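Local coordinates for protein RAP1B (Serratia marcescens, PDB 4AX2) that probably protects the bacterium that makes it from its own Type VI-secreted amidase toxin, as an all-helical immunity (self-resistance) protein, at residues 35-40 / 69-74. Residues are numbered along the deposited sequence; the frame is centred on the assembly and turned at random. Where two conformers were deposited one is given.
Sequences QVVKEL and EWMPFD
Met71 reaches from the loop between helices 55-67 and 75-89 onto helix 33-49, where it meets Val36, Val37 and Leu40. This is loop-to-helix packing inside the all-helical fold of a Type VI secretion amidase immunity protein. Met71 sets out toward the helix from its CB. With chi1 at 51°, CG tucks against both backbone N and carbonyl carbon, and the chain runs straight on to CE. CG lies 3.9 Å from Val36 CG1, the branch anti to that valine's backbone N. Methionine and valine lie alongside, heading opposite ways. SD comes next, 3.7 Å from Val36 CG1 and 3.5 Å from Val37 CG2. The tip, CE, lies 4.0 Å from Val36 CG1 and 3.7 Å from Leu40 CD1. Leu40 crosses the methionine nearly at a right angle. One thioether chain thus spans positions 36, 37 and 40, about one helical turn. Pro72 centres an inverse gamma turn, and beyond it Phe73 also points toward the helix. Its ring adds a looser contact to Val37 and Leu40. No hydrogen bond joins the two segments, and the contact is apolar and mostly buried. Met67 of helix 55-67 also packs on Val36 and Leu40. On another side of the helix, Glu39 OE1 is hydrogen-bonded to His116 NE2 of the second subunit. Val37 CG2 touches both loop side chains: besides Met71 SD it meets Phe73 CD1 at 4.1 Å.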
ATOM      1  N   GLN A  35     -11.971   1.577   4.483  1.00 20.53           N
ATOM      2  CA  GLN A  35     -10.799   1.076   3.771  1.00 20.74           C
ATOM      3  C   GLN A  35     -10.491   1.839   2.490  1.00 19.30           C
ATOM      4  O   GLN A  35      -9.329   2.085   2.184  1.00 18.73           O
ATOM      5  CB  GLN A  35     -10.930  -0.419   3.480  1.00 23.05           C
ATOM      6  CG  GLN A  35      -9.659  -1.034   2.908  1.00 24.50           C
ATOM      7  CD  GLN A  35      -8.483  -1.025   3.888  1.00 26.01           C
ATOM      8  OE1 GLN A  35      -8.632  -1.389   5.049  1.00 28.25           O
ATOM      9  NE2 GLN A  35      -7.305  -0.612   3.408  1.00 27.99           N
ATOM     10  N   VAL A  36     -11.525   2.235   1.742  1.00 18.66           N
ATOM     11  CA  VAL A  36     -11.312   3.025   0.526  1.00 17.84           C
ATOM     12  C   VAL A  36     -10.592   4.327   0.822  1.00 17.12           C
ATOM     13  O   VAL A  36      -9.727   4.745   0.054  1.00 17.34           O
ATOM     14  CB  VAL A  36     -12.621   3.331  -0.211  1.00 18.48           C
ATOM     15  CG1 VAL A  36     -12.337   4.100  -1.507  1.00 17.64           C
ATOM     16  CG2 VAL A  36     -13.385   2.036  -0.480  1.00 18.68           C
ATOM     17  N   VAL A  37     -10.934   4.963   1.936  1.00 17.74           N
ATOM     18  CA  VAL A  37     -10.264   6.179   2.360  1.00 18.04           C
ATOM     19  C   VAL A  37      -8.773   5.895   2.567  1.00 17.69           C
ATOM     20  O   VAL A  37      -7.933   6.712   2.198  1.00 17.09           O
ATOM     21  CB  VAL A  37     -10.875   6.738   3.649  1.00 18.54           C
ATOM     22  CG1 VAL A  37     -10.050   7.919   4.143  1.00 19.03           C
ATOM     23  CG2 VAL A  37     -12.349   7.130   3.433  1.00 18.73           C
ATOM     24  N   LYS A  38      -8.461   4.760   3.177  1.00 17.94           N
ATOM     25  CA  LYS A  38      -7.036   4.386   3.409  1.00 18.11           C
ATOM     26  C   LYS A  38      -6.296   4.159   2.095  1.00 17.87           C
ATOM     27  O   LYS A  38      -5.146   4.539   1.972  1.00 16.80           O
ATOM     28  CB  LYS A  38      -6.894   3.179   4.329  0.70 17.57           C
ATOM     29  CG  LYS A  38      -7.498   3.403   5.706  0.70 17.43           C
ATOM     30  CD  LYS A  38      -6.744   2.687   6.820  0.70 18.30           C
ATOM     31  CE  LYS A  38      -6.790   1.161   6.717  0.70 18.54           C
ATOM     32  NZ  LYS A  38      -5.887   0.457   7.706  0.70 18.97           N
ATOM     33  N   GLU A  39      -6.973   3.562   1.106  1.00 18.07           N
ATOM     34  CA  GLU A  39      -6.376   3.384  -0.217  1.00 18.40           C
ATOM     35  C   GLU A  39      -6.060   4.741  -0.834  1.00 18.49           C
ATOM     36  O   GLU A  39      -5.013   4.913  -1.469  1.00 17.70           O
ATOM     37  CB  GLU A  39      -7.295   2.626  -1.175  1.00 19.39           C
ATOM     38  CG  GLU A  39      -7.814   1.292  -0.667  1.00 20.46           C
ATOM     39  CD  GLU A  39      -6.720   0.301  -0.341  1.00 22.43           C
ATOM     40  OE1 GLU A  39      -6.113  -0.214  -1.303  1.00 23.68           O
ATOM     41  OE2 GLU A  39      -6.535  -0.011   0.851  1.00 25.20           O
ATOM     42  N   LEU A  40      -6.978   5.697  -0.678  1.00 18.31           N
ATOM     43  CA  LEU A  40      -6.745   7.041  -1.198  1.00 18.71           C
ATOM     44  C   LEU A  40      -5.524   7.652  -0.502  1.00 18.56           C
ATOM     45  O   LEU A  40      -4.620   8.193  -1.158  1.00 18.64           O
ATOM     46  CB  LEU A  40      -7.980   7.931  -0.978  1.00 19.01           C
ATOM     47  CG  LEU A  40      -7.911   9.389  -1.437  1.00 20.05           C
ATOM     48  CD1 LEU A  40      -9.323   9.917  -1.672  1.00 20.22           C
ATOM     49  CD2 LEU A  40      -7.183  10.280  -0.429  1.00 20.92           C
ATOM     50  N   GLU A  69     -14.669   8.385  -6.261  1.00 26.64           N
ATOM     51  CA  GLU A  69     -15.891   8.015  -6.987  1.00 28.74           C
ATOM     52  C   GLU A  69     -16.617   6.847  -6.294  1.00 27.35           C
ATOM     53  O   GLU A  69     -17.821   6.705  -6.453  1.00 28.09           O
ATOM     54  CB  GLU A  69     -15.581   7.675  -8.460  1.00 31.82           C
ATOM     55  CG  GLU A  69     -16.819   7.372  -9.299  1.00 35.95           C
ATOM     56  CD  GLU A  69     -16.592   7.354 -10.812  1.00 37.70           C
ATOM     57  OE1 GLU A  69     -15.428   7.321 -11.258  1.00 39.41           O
ATOM     58  OE2 GLU A  69     -17.599   7.357 -11.567  1.00 42.93           O
ATOM     59  N   TRP A  70     -15.902   6.052  -5.496  1.00 25.09           N
ATOM     60  CA  TRP A  70     -16.445   4.785  -4.996  1.00 24.97           C
ATOM     61  C   TRP A  70     -16.788   4.806  -3.536  1.00 24.30           C
ATOM     62  O   TRP A  70     -16.977   3.749  -2.926  1.00 24.55           O
ATOM     63  CB  TRP A  70     -15.485   3.638  -5.342  1.00 24.11           C
ATOM     64  CG  TRP A  70     -15.069   3.768  -6.781  1.00 25.52           C
ATOM     65  CD1 TRP A  70     -13.808   4.082  -7.290  1.00 25.39           C
ATOM     66  CD2 TRP A  70     -15.954   3.711  -7.944  1.00 26.17           C
ATOM     67  NE1 TRP A  70     -13.846   4.160  -8.660  1.00 26.30           N
ATOM     68  CE2 TRP A  70     -15.117   3.963  -9.113  1.00 26.89           C
ATOM     69  CE3 TRP A  70     -17.309   3.457  -8.126  1.00 27.57           C
ATOM     70  CZ2 TRP A  70     -15.634   3.954 -10.396  1.00 28.13           C
ATOM     71  CZ3 TRP A  70     -17.828   3.460  -9.429  1.00 29.03           C
ATOM     72  CH2 TRP A  70     -17.007   3.706 -10.535  1.00 28.80           C
ATOM     73  N   MET A  71     -16.893   6.006  -2.974  1.00 24.09           N
ATOM     74  CA  MET A  71     -17.295   6.184  -1.580  1.00 23.57           C
ATOM     75  C   MET A  71     -17.973   7.525  -1.340  1.00 23.75           C
ATOM     76  O   MET A  71     -17.645   8.516  -1.992  1.00 22.72           O
ATOM     77  CB  MET A  71     -16.054   6.099  -0.677  1.00 22.56           C
ATOM     78  CG  MET A  71     -14.918   7.013  -1.116  1.00 22.30           C
ATOM     79  SD  MET A  71     -13.682   7.099   0.198  1.00 21.72           S
ATOM     80  CE  MET A  71     -12.395   8.024  -0.664  1.00 20.83           C
ATOM     81  N   PRO A  72     -18.896   7.583  -0.357  1.00 23.63           N
ATOM     82  CA  PRO A  72     -19.548   8.846  -0.012  1.00 25.31           C
ATOM     83  C   PRO A  72     -18.630   9.695   0.894  1.00 26.03           C
ATOM     84  O   PRO A  72     -18.892   9.886   2.082  1.00 24.85           O
ATOM     85  CB  PRO A  72     -20.827   8.392   0.690  1.00 25.12           C
ATOM     86  CG  PRO A  72     -20.446   7.122   1.350  1.00 24.50           C
ATOM     87  CD  PRO A  72     -19.411   6.468   0.448  1.00 23.57           C
ATOM     88  N   PHE A  73     -17.546  10.164   0.286  1.00 27.19           N
ATOM     89  CA  PHE A  73     -16.431  10.825   0.957  1.00 28.16           C
ATOM     90  C   PHE A  73     -16.766  12.291   1.204  1.00 31.34           C
ATOM     91  O   PHE A  73     -17.426  12.944   0.380  1.00 31.26           O
ATOM     92  CB  PHE A  73     -15.219  10.729   0.028  1.00 27.14           C
ATOM     93  CG  PHE A  73     -13.943  11.272   0.596  1.00 26.73           C
ATOM     94  CD1 PHE A  73     -13.403  10.753   1.765  1.00 26.55           C
ATOM     95  CD2 PHE A  73     -13.253  12.271  -0.071  1.00 28.25           C
ATOM     96  CE1 PHE A  73     -12.199  11.225   2.260  1.00 26.94           C
ATOM     97  CE2 PHE A  73     -12.055  12.769   0.428  1.00 28.83           C
ATOM     98  CZ  PHE A  73     -11.533  12.256   1.605  1.00 27.42           C
ATOM     99  N   ASP A  74     -16.285  12.833   2.312  1.00 34.46           N
ATOM    100  CA  ASP A  74     -16.554  14.242   2.625  1.00 39.54           C
ATOM    101  C   ASP A  74     -15.404  15.071   2.027  1.00 40.26           C
ATOM    102  O   ASP A  74     -14.369  15.271   2.653  1.00 39.32           O
ATOM    103  CB  ASP A  74     -16.728  14.386   4.148  0.70 42.09           C
ATOM    104  CG  ASP A  74     -17.904  13.519   4.699  0.70 45.07           C
ATOM    105  OD1 ASP A  74     -18.751  13.035   3.900  0.70 45.71           O
ATOM    106  OD2 ASP A  74     -17.982  13.317   5.935  0.70 48.95           O
TER